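Local structure of glycosyl hydrolase (Rhizobium leguminosarum bv. trifolii, 5NDX) at residues E108-V113 / Y159-D164; Y154-Y159 / F192-A197; S101-D106 / V113-D118; D164-G169 / L177-P182. The protein probably hydrolyses O-glycosidic bonds as a family 39 glycoside hydrolase, a bacterial orthologue of human alpha-L-iduronidase. The protein carries 2 engineered substitutions. One frame throughout, in Å; residues are numbered along the deposited sequence.

Contact 1: E108-V113 / Y159-D164; sequences EDMDQV and YTNYYD
Asn161 reaches from helix 155-171 toward the start of helix 110-131 and meets it at two levels, with its methylene against Val113 and its amide beside Glu108. Of the residues here it has by far the most surface buried, and Val113 comes second. The two side chains cross at about a right angle. CG2 of Val113 lies 3.9 Å from CB of Asn161, while the other methyl, CG1, comes to 3.8 Å from the backbone O of Asn161. Both branches are used because CG1 of Val113 stands anti to the backbone N (chi1 173°), which sets one methyl against CB and the other against the carbonyl O of Asn161. The helices are close at this level, Val113 CA and Tyr162 CA being 6.4 Å apart.

Further out, ND2 of Asn161 sits 3.8 Å from CA of Glu108 and donates a hydrogen bond to the carbonyl O of Tyr107, just before the segment. Met110 adds a looser touch, its SD lying 4.5 Å from ND2 of Asn161. The turn held in this way leads straight into the N-cap of helix 110-131: OD1 of Asp109 accepts from N of Asp111 at 2.9 Å. That N lies nearly in line with the C-O bond, though the N-H...O angle is bent at 141°.

No hydrogen bond joins the two six-residue segments themselves. The buried amide is instead paired with the carbonyl of Tyr107, the residue before Glu108, and its own CB supplies the greasy surface for Val113. One asparagine therefore serves as both packing residue and hydrogen-bond donor, tying the entry of one helix to the second turn of its neighbour.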
# COMPACT_ATOMS: atom_id res chain seq x y z
N GLU A 108 9.63 15.99 -30.68
CA GLU A 108 9.20 16.93 -31.72
C GLU A 108 9.32 16.34 -33.11
O GLU A 108 8.67 16.81 -34.04
CB GLU A 108 9.99 18.22 -31.62
CG GLU A 108 9.88 18.82 -30.23
CD GLU A 108 10.25 20.27 -30.18
OE1 GLU A 108 9.53 21.06 -30.81
OE2 GLU A 108 11.24 20.63 -29.50
N ASP A 109 10.12 15.29 -33.25
CA ASP A 109 10.17 14.52 -34.48
C ASP A 109 8.91 13.67 -34.58
O ASP A 109 8.77 12.69 -33.86
CB ASP A 109 11.44 13.66 -34.46
CG ASP A 109 11.58 12.79 -35.69
OD1 ASP A 109 10.59 12.42 -36.34
OD2 ASP A 109 12.74 12.43 -35.99
N MET A 110 8.03 14.01 -35.51
CA MET A 110 6.75 13.33 -35.64
C MET A 110 6.79 11.84 -36.05
O MET A 110 5.78 11.13 -35.89
CB MET A 110 5.81 14.11 -36.58
CG MET A 110 5.33 15.43 -35.98
SD MET A 110 4.30 15.28 -34.49
CE MET A 110 2.89 14.40 -35.16
N ASP A 111 7.91 11.37 -36.60
CA ASP A 111 8.04 9.93 -36.84
C ASP A 111 8.24 9.16 -35.54
O ASP A 111 7.76 8.05 -35.39
CB ASP A 111 9.16 9.60 -37.83
CG ASP A 111 8.80 9.97 -39.26
OD1 ASP A 111 7.65 9.77 -39.71
OD2 ASP A 111 9.71 10.48 -39.94
N GLN A 112 8.98 9.76 -34.63
CA GLN A 112 9.16 9.21 -33.30
C GLN A 112 7.86 9.26 -32.48
O GLN A 112 7.49 8.27 -31.85
CB GLN A 112 10.26 9.93 -32.57
CG GLN A 112 11.59 9.82 -33.32
CD GLN A 112 12.74 10.16 -32.43
OE1 GLN A 112 13.82 10.55 -32.86
NE2 GLN A 112 12.51 10.01 -31.16
N VAL A 113 7.16 10.39 -32.55
CA VAL A 113 5.85 10.55 -31.92
C VAL A 113 4.93 9.42 -32.35
O VAL A 113 4.28 8.80 -31.49
CB VAL A 113 5.21 11.93 -32.22
CG1 VAL A 113 3.78 12.03 -31.71
CG2 VAL A 113 6.05 13.03 -31.59
N TYR A 159 6.72 17.15 -24.73
CA TYR A 159 5.88 16.57 -23.68
C TYR A 159 4.44 16.46 -24.13
O TYR A 159 3.83 15.40 -24.02
CB TYR A 159 5.94 17.39 -22.37
CG TYR A 159 5.26 16.64 -21.22
CD1 TYR A 159 5.92 15.59 -20.57
CD2 TYR A 159 3.94 16.90 -20.85
CE1 TYR A 159 5.30 14.85 -19.57
CE2 TYR A 159 3.33 16.17 -19.84
CZ TYR A 159 4.01 15.15 -19.21
OH TYR A 159 3.42 14.43 -18.23
N THR A 160 3.95 17.55 -24.68
CA THR A 160 2.58 17.64 -25.13
C THR A 160 2.30 16.71 -26.33
O THR A 160 1.21 16.15 -26.46
CB THR A 160 2.26 19.14 -25.32
OG1 THR A 160 0.94 19.42 -24.86
CG2 THR A 160 2.44 19.62 -26.74
N ASN A 161 3.29 16.50 -27.19
CA ASN A 161 3.19 15.51 -28.30
C ASN A 161 3.24 14.07 -27.78
O ASN A 161 2.60 13.18 -28.33
CB ASN A 161 4.38 15.63 -29.27
CG ASN A 161 4.40 16.91 -30.08
OD1 ASN A 161 3.40 17.63 -30.24
ND2 ASN A 161 5.56 17.18 -30.63
N TYR A 162 4.13 13.85 -26.83
CA TYR A 162 4.21 12.58 -26.08
C TYR A 162 2.85 12.19 -25.47
O TYR A 162 2.40 11.05 -25.64
CB TYR A 162 5.35 12.66 -25.05
CG TYR A 162 5.20 11.71 -23.89
CD1 TYR A 162 5.55 10.35 -24.00
CD2 TYR A 162 4.70 12.16 -22.69
CE1 TYR A 162 5.39 9.48 -22.93
CE2 TYR A 162 4.54 11.30 -21.62
CZ TYR A 162 4.86 9.96 -21.76
OH TYR A 162 4.69 9.16 -20.67
N TYR A 163 2.19 13.14 -24.80
CA TYR A 163 0.83 12.94 -24.25
C TYR A 163 -0.16 12.53 -25.35
O TYR A 163 -0.89 11.52 -25.25
CB TYR A 163 0.32 14.18 -23.48
CG TYR A 163 -0.94 13.89 -22.73
CD1 TYR A 163 -0.90 13.28 -21.47
CD2 TYR A 163 -2.17 14.08 -23.32
CE1 TYR A 163 -2.04 12.91 -20.81
CE2 TYR A 163 -3.33 13.72 -22.67
CZ TYR A 163 -3.27 13.12 -21.40
OH TYR A 163 -4.41 12.73 -20.75
N ASP A 164 -0.13 13.29 -26.45
CA ASP A 164 -0.96 13.01 -27.64
C ASP A 164 -0.79 11.61 -28.14
O ASP A 164 -1.75 10.96 -28.51
CB ASP A 164 -0.61 13.98 -28.79
CG ASP A 164 -0.99 15.42 -28.50
OD1 ASP A 164 -1.97 15.63 -27.77
OD2 ASP A 164 -0.32 16.35 -29.02

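Contact 2: Y154-Y159 / F192-A197; sequences YGIKGY and FRALMA
Ile156 and Ala194 bring their CA atoms to 6.9 Å where the first turns of helix 155-171 run beside helix 190-200; a turn further along helix 155-171, but only one residue along 190-200, Tyr159 and Leu195 stand 8.1 Å apart, CA to CA. Both helices belong to the outer helical layer of the TIM barrel, the (beta/alpha)8 fold of this family, and follow each other round it with strand 179-184 between them in the chain. At Gly158 a CB would run into the carbonyl O of Tyr154.

Contact across the groove is wholly apolar and made in two places. Toward the outside, Ile156 sits opposite Ala194. Deeper in, the side chains of Tyr159 and Leu195 cross at about a right angle, with CG of Leu195 at the ring edge, in its plane, 3.9 Å from CE2 of Tyr159. Tyr159 carries CG anti to its own N (chi1 -170°), which sends the ring inward, away from solvent. There it packs on Pro182 and meets Trp151 edge-to-face, and its OH and OG1 of Thr143 share a weak hydrogen bond. Its side chain is about 8 Å from that of Gln146, the predicted proton-donor position, altered in this structure. Phe192 turns the other way, its ring between strand 216-219 and helix 235-252, with Met196 CG over one face.

The closest approach is on the outer side: CG2 of Ile156 presses on CB of Ala194 at 3.4 Å, tighter than two methyl groups usually sit.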
# COMPACT_ATOMS: atom_id res chain seq x y z
N TYR A 154 13.53 17.32 -24.52
CA TYR A 154 12.26 17.33 -25.27
C TYR A 154 11.39 18.59 -25.23
O TYR A 154 10.79 18.94 -26.26
CB TYR A 154 11.44 16.08 -24.95
CG TYR A 154 12.24 14.78 -24.85
CD1 TYR A 154 13.19 14.43 -25.82
CD2 TYR A 154 12.01 13.86 -23.81
CE1 TYR A 154 13.90 13.24 -25.72
CE2 TYR A 154 12.70 12.66 -23.71
CZ TYR A 154 13.65 12.36 -24.67
OH TYR A 154 14.34 11.17 -24.58
N GLY A 155 11.28 19.25 -24.07
CA GLY A 155 10.61 20.55 -23.95
C GLY A 155 9.12 20.39 -23.72
O GLY A 155 8.59 19.26 -23.72
N ILE A 156 8.44 21.52 -23.54
CA ILE A 156 7.00 21.56 -23.35
C ILE A 156 6.31 20.93 -24.56
O ILE A 156 5.36 20.17 -24.38
CB ILE A 156 6.45 23.01 -23.20
CG1 ILE A 156 7.11 23.76 -22.03
CG2 ILE A 156 4.92 23.00 -23.04
CD1 ILE A 156 7.14 23.03 -20.72
N LYS A 157 6.78 21.24 -25.75
CA LYS A 157 6.12 20.77 -26.97
C LYS A 157 6.31 19.27 -27.14
O LYS A 157 5.38 18.58 -27.49
CB LYS A 157 6.63 21.51 -28.23
CG LYS A 157 5.53 21.87 -29.23
CD LYS A 157 4.92 23.25 -28.93
CE LYS A 157 4.04 23.79 -30.06
NZ LYS A 157 2.74 23.07 -30.14
N GLY A 158 7.54 18.80 -26.92
CA GLY A 158 7.85 17.38 -26.88
C GLY A 158 6.90 16.61 -25.94
O GLY A 158 6.33 15.61 -26.35
N TYR A 159 6.72 17.15 -24.73
CA TYR A 159 5.88 16.57 -23.68
C TYR A 159 4.44 16.46 -24.13
O TYR A 159 3.83 15.40 -24.02
CB TYR A 159 5.94 17.39 -22.37
CG TYR A 159 5.26 16.64 -21.22
CD1 TYR A 159 5.92 15.59 -20.57
CD2 TYR A 159 3.94 16.90 -20.85
CE1 TYR A 159 5.30 14.85 -19.57
CE2 TYR A 159 3.33 16.17 -19.84
CZ TYR A 159 4.01 15.15 -19.21
OH TYR A 159 3.42 14.43 -18.23
N PHE A 192 3.19 21.15 -15.74
CA PHE A 192 1.84 20.93 -15.26
C PHE A 192 0.91 21.92 -15.94
O PHE A 192 -0.06 21.52 -16.51
CB PHE A 192 1.73 21.02 -13.74
CG PHE A 192 0.32 20.93 -13.25
CD1 PHE A 192 -0.47 22.09 -13.12
CD2 PHE A 192 -0.24 19.71 -12.89
CE1 PHE A 192 -1.80 22.01 -12.69
CE2 PHE A 192 -1.56 19.63 -12.47
CZ PHE A 192 -2.35 20.77 -12.36
N ARG A 193 1.24 23.20 -15.85
CA ARG A 193 0.41 24.25 -16.45
C ARG A 193 0.24 24.05 -17.93
O ARG A 193 -0.87 24.19 -18.45
CB ARG A 193 0.97 25.63 -16.16
CG ARG A 193 0.79 25.99 -14.70
CD ARG A 193 1.14 27.45 -14.39
NE ARG A 193 2.51 27.54 -13.93
CZ ARG A 193 3.56 28.04 -14.58
NH1 ARG A 193 4.75 28.01 -14.00
NH2 ARG A 193 3.45 28.58 -15.79
N ALA A 194 1.32 23.66 -18.58
CA ALA A 194 1.28 23.40 -20.02
C ALA A 194 0.35 22.25 -20.39
O ALA A 194 -0.38 22.33 -21.38
CB ALA A 194 2.68 23.14 -20.55
N LEU A 195 0.34 21.17 -19.61
CA LEU A 195 -0.48 20.01 -20.00
C LEU A 195 -1.96 20.34 -19.82
O LEU A 195 -2.82 19.93 -20.60
CB LEU A 195 -0.09 18.77 -19.22
CG LEU A 195 -0.42 17.34 -19.68
CD1 LEU A 195 -1.41 16.62 -18.78
CD2 LEU A 195 -0.82 17.17 -21.14
N MET A 196 -2.24 21.08 -18.76
CA MET A 196 -3.60 21.50 -18.47
C MET A 196 -4.13 22.42 -19.59
O MET A 196 -5.25 22.22 -20.04
CB MET A 196 -3.64 22.20 -17.11
CG MET A 196 -3.24 21.30 -15.92
SD MET A 196 -3.80 19.57 -15.96
CE MET A 196 -5.33 19.94 -15.28
N ALA A 197 -3.31 23.39 -20.01
CA ALA A 197 -3.65 24.26 -21.16
C ALA A 197 -3.89 23.41 -22.40
O ALA A 197 -4.93 23.51 -23.04
CB ALA A 197 -2.55 25.30 -21.41

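Contact 3: S101-D106 / V113-D118; sequences SGLFTD and VRRWRD
Phe104 and Trp116 are the nearest backbone pair, CA to CA 8.1 Å, where the irregular loop 101-106 doubles back along the first turns of helix 110-131, the helix it leads into. That gap is filled by a T-shaped pair of rings. The benzo edge of Trp116 points into the face of Phe104, with CE3 3.5 Å above the middle of the ring, the planes at 90° and the centroids 4.9 Å apart. CG of Trp116 lies anti to the backbone N (chi1 -172°), which swings the indole out from the helix onto the face of the phenyl ring. The rim of Phe104 meets the helix as well: CE2 comes to 3.4 Å from the backbone N of Trp116, and CZ to 3.8 Å from CG of Arg115.

Arg115 is extended from CG to NE and reaches across to Leu103. Its guanidinium is met at the edge by that leucine, whose CD2 lies in plane, 3.4 Å from NH2 of Arg115; on NH1 there is a weak hydrogen bond to Ala71 O. Replacing Phe104 by an alanine would probably leave the indole edge without the face it points at and open a gap between loop and helix, with the aliphatic part of Arg115 losing its support.

Beyond the loop, Trp116 also meets the rings of Tyr62 and Tyr162 and touches Ala165 and Cys166. Its indole is thus wedged between the 101-106 loop and helix 155-171, while Leu103 rests on the short strand 66-67.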
# COMPACT_ATOMS: atom_id res chain seq x y z
N SER A 101 15.78 0.29 -25.79
CA SER A 101 17.05 0.36 -26.50
C SER A 101 17.47 1.79 -26.82
O SER A 101 18.03 2.02 -27.87
CB SER A 101 16.98 -0.47 -27.79
OG SER A 101 16.61 -1.81 -27.55
N GLY A 102 17.16 2.77 -25.97
CA GLY A 102 17.44 4.18 -26.27
C GLY A 102 16.87 4.75 -27.58
O GLY A 102 17.29 5.78 -28.03
N LEU A 103 15.89 4.10 -28.18
CA LEU A 103 15.39 4.49 -29.50
C LEU A 103 14.76 5.86 -29.60
O LEU A 103 14.72 6.41 -30.68
CB LEU A 103 14.32 3.53 -30.00
CG LEU A 103 14.74 2.37 -30.88
CD1 LEU A 103 16.00 1.69 -30.39
CD2 LEU A 103 13.56 1.41 -30.95
N PHE A 104 14.20 6.38 -28.51
CA PHE A 104 13.49 7.65 -28.56
C PHE A 104 14.45 8.76 -28.16
O PHE A 104 15.08 8.68 -27.12
CB PHE A 104 12.21 7.57 -27.71
CG PHE A 104 11.18 6.62 -28.30
CD1 PHE A 104 11.26 5.25 -28.05
CD2 PHE A 104 10.21 7.09 -29.15
CE1 PHE A 104 10.36 4.37 -28.64
CE2 PHE A 104 9.30 6.21 -29.74
CZ PHE A 104 9.37 4.85 -29.48
N THR A 105 14.64 9.75 -29.03
CA THR A 105 15.57 10.88 -28.80
C THR A 105 14.98 12.28 -29.00
O THR A 105 15.61 13.25 -28.62
CB THR A 105 16.78 10.73 -29.73
OG1 THR A 105 16.30 10.58 -31.07
CG2 THR A 105 17.59 9.49 -29.35
N ASP A 106 13.74 12.39 -29.48
CA ASP A 106 13.18 13.67 -29.92
C ASP A 106 11.68 13.57 -30.13
O ASP A 106 11.22 13.05 -31.15
CB ASP A 106 13.86 14.15 -31.22
CG ASP A 106 13.45 15.57 -31.63
OD1 ASP A 106 12.84 16.32 -30.82
OD2 ASP A 106 13.77 15.95 -32.79
N VAL A 113 7.16 10.39 -32.55
CA VAL A 113 5.85 10.55 -31.92
C VAL A 113 4.93 9.42 -32.35
O VAL A 113 4.28 8.80 -31.49
CB VAL A 113 5.21 11.93 -32.22
CG1 VAL A 113 3.78 12.03 -31.71
CG2 VAL A 113 6.05 13.03 -31.59
N ARG A 114 4.89 9.16 -33.65
CA ARG A 114 4.08 8.07 -34.22
C ARG A 114 4.55 6.66 -33.83
O ARG A 114 3.74 5.75 -33.68
CB ARG A 114 3.98 8.18 -35.76
CG ARG A 114 2.79 9.00 -36.23
CD ARG A 114 2.59 9.03 -37.76
NE ARG A 114 2.72 10.41 -38.19
CZ ARG A 114 3.85 11.01 -38.57
NH1 ARG A 114 5.00 10.35 -38.72
NH2 ARG A 114 3.82 12.29 -38.85
N ARG A 115 5.86 6.48 -33.73
CA ARG A 115 6.46 5.25 -33.25
C ARG A 115 6.08 4.98 -31.73
O ARG A 115 5.77 3.85 -31.36
CB ARG A 115 7.97 5.35 -33.46
CG ARG A 115 8.77 4.10 -33.16
CD ARG A 115 10.15 4.03 -33.86
NE ARG A 115 10.90 2.82 -33.45
CZ ARG A 115 10.57 1.54 -33.76
NH1 ARG A 115 9.50 1.25 -34.51
NH2 ARG A 115 11.31 0.53 -33.32
N TRP A 116 6.08 6.03 -30.92
CA TRP A 116 5.64 5.98 -29.52
C TRP A 116 4.17 5.58 -29.42
O TRP A 116 3.84 4.66 -28.68
CB TRP A 116 5.88 7.30 -28.78
CG TRP A 116 5.62 7.16 -27.31
CD1 TRP A 116 4.47 7.49 -26.65
CD2 TRP A 116 6.51 6.62 -26.33
NE1 TRP A 116 4.60 7.21 -25.31
CE2 TRP A 116 5.83 6.66 -25.09
CE3 TRP A 116 7.81 6.10 -26.38
CZ2 TRP A 116 6.43 6.20 -23.90
CZ3 TRP A 116 8.41 5.66 -25.19
CH2 TRP A 116 7.72 5.72 -23.96
N ARG A 117 3.32 6.25 -30.20
CA ARG A 117 1.91 5.87 -30.33
C ARG A 117 1.79 4.37 -30.62
O ARG A 117 0.98 3.64 -29.98
CB ARG A 117 1.20 6.71 -31.38
CG ARG A 117 -0.25 6.32 -31.65
CD ARG A 117 -0.69 6.65 -33.09
NE ARG A 117 0.12 5.96 -34.11
CZ ARG A 117 0.27 6.36 -35.40
NH1 ARG A 117 -0.34 7.44 -35.88
NH2 ARG A 117 1.06 5.68 -36.22
N ASP A 118 2.61 3.90 -31.55
CA ASP A 118 2.51 2.50 -31.95
C ASP A 118 2.98 1.56 -30.85
O ASP A 118 2.44 0.49 -30.72
CB ASP A 118 3.31 2.24 -33.23
CG ASP A 118 2.69 2.92 -34.48
OD1 ASP A 118 1.51 3.34 -34.48
OD2 ASP A 118 3.43 3.02 -35.47

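Contact 4: D164-G169 / L177-P182; sequences DACVAG and LPMGGP
Met179 carries the strand's side of the contact, meeting Cys166 and Val167 of helix 155-171 at two points along its chain. Near its root, CG lies 3.8 Å from CG2 of Val167; at its end the methyl CE reaches CB of Cys166 at 3.7 Å, with SG of Cys166 further off at 4.2 Å. One bend makes both possible: CG leaves anti to the backbone N, then the chain folds at chi2 (64°), which carries SD and CE across the helix from Val167 to Cys166. All three residues are buried and the contact is purely apolar.

On both sides of this patch the two segments part. Gly180 has no side chain, Gly181 and Pro182 lead away from residues 164-169, Pro182 through a cis peptide bond and toward Tyr159 nearer the start of the helix, and on the far face of the helix Ala168 is partly exposed.

The contact closes the second half of the beta-alpha-beta unit made by strand 140-142, helix 155-171 and strand 179-184. Strand 179-184 lies between 140-142 and 216-219 in the parallel barrel sheet; Met179 also packs on Phe141, Tyr163 and Leu170, and Cys166 leans on Trp116 of helix 110-131.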
# COMPACT_ATOMS: atom_id res chain seq x y z
N ASP A 164 -0.13 13.29 -26.45
CA ASP A 164 -0.96 13.01 -27.64
C ASP A 164 -0.79 11.61 -28.14
O ASP A 164 -1.75 10.96 -28.51
CB ASP A 164 -0.61 13.98 -28.79
CG ASP A 164 -0.99 15.42 -28.50
OD1 ASP A 164 -1.97 15.63 -27.77
OD2 ASP A 164 -0.32 16.35 -29.02
N ALA A 165 0.46 11.16 -28.17
CA ALA A 165 0.83 9.83 -28.67
C ALA A 165 0.35 8.73 -27.73
O ALA A 165 -0.17 7.68 -28.18
CB ALA A 165 2.34 9.76 -28.84
N CYS A 166 0.55 8.95 -26.41
CA CYS A 166 -0.04 8.04 -25.40
C CYS A 166 -1.54 7.87 -25.61
O CYS A 166 -2.02 6.76 -25.67
CB CYS A 166 0.20 8.56 -23.98
SG CYS A 166 1.91 8.51 -23.52
N VAL A 167 -2.27 8.99 -25.73
CA VAL A 167 -3.73 8.96 -25.87
C VAL A 167 -4.14 8.31 -27.18
O VAL A 167 -5.07 7.45 -27.20
CB VAL A 167 -4.36 10.37 -25.75
CG1 VAL A 167 -5.79 10.43 -26.28
CG2 VAL A 167 -4.33 10.82 -24.29
N ALA A 168 -3.50 8.71 -28.28
CA ALA A 168 -3.84 8.07 -29.60
C ALA A 168 -3.49 6.58 -29.56
O ALA A 168 -4.20 5.74 -30.12
CB ALA A 168 -3.11 8.75 -30.74
N GLY A 169 -2.38 6.24 -28.87
CA GLY A 169 -1.97 4.84 -28.76
C GLY A 169 -2.98 3.95 -28.05
O GLY A 169 -3.24 2.81 -28.46
N LEU A 177 -9.68 2.93 -21.91
CA LEU A 177 -8.52 2.71 -21.04
C LEU A 177 -8.15 4.07 -20.41
O LEU A 177 -7.82 5.03 -21.15
CB LEU A 177 -7.32 2.14 -21.80
CG LEU A 177 -7.62 0.76 -22.38
CD1 LEU A 177 -6.54 0.35 -23.38
CD2 LEU A 177 -7.83 -0.31 -21.32
N PRO A 178 -8.23 4.18 -19.08
CA PRO A 178 -8.04 5.55 -18.55
C PRO A 178 -6.60 6.09 -18.70
O PRO A 178 -5.64 5.34 -18.61
CB PRO A 178 -8.41 5.39 -17.07
CG PRO A 178 -9.24 4.17 -17.00
CD PRO A 178 -8.66 3.25 -18.02
N MET A 179 -6.50 7.36 -19.05
CA MET A 179 -5.24 8.03 -19.26
C MET A 179 -5.23 9.31 -18.44
O MET A 179 -6.23 10.02 -18.38
CB MET A 179 -5.03 8.41 -20.70
CG MET A 179 -3.68 9.10 -20.95
SD MET A 179 -2.28 8.01 -20.59
CE MET A 179 -0.91 9.17 -20.51
N GLY A 180 -4.09 9.61 -17.85
CA GLY A 180 -3.97 10.83 -17.07
C GLY A 180 -2.55 11.23 -16.84
O GLY A 180 -1.62 10.58 -17.31
N GLY A 181 -2.40 12.33 -16.11
CA GLY A 181 -1.10 12.91 -15.90
C GLY A 181 -1.25 14.28 -15.30
O GLY A 181 -2.35 14.66 -14.88
N PRO A 182 -0.18 15.04 -15.24
CA PRO A 182 1.17 14.71 -15.72
C PRO A 182 2.11 14.00 -14.73
O PRO A 182 3.25 13.71 -15.08
CB PRO A 182 1.76 16.09 -16.05
CG PRO A 182 1.04 17.03 -15.12
CD PRO A 182 -0.28 16.42 -14.74

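In the fold
Helix 155-171 runs through contacts 1, 2 and 4, and Trp116 of contact 3 packs against it. Contacts 1 and 3 are closest, centres about 8 Å apart, sharing Val113 and joined where Tyr162 CE1 meets Trp116 NE1 at 3.4 Å. Contacts 1 and 2 share Tyr159, and Tyr163 CG touches Leu195 CD2 at 3.7 Å. Contacts 2 and 4 converge on Pro182, which Tyr159 and Phe192 both touch. They join helices 110-131, 155-171 and 190-200 side by side, with strand 179-184 against the latter two. The side chain of Tyr159 is about 8 Å from that of Gln146 and 12 Å from a bound ligand, that of Met179 about 10 Å from one. Contacts 1, 3 and 4 lie outside the pocket.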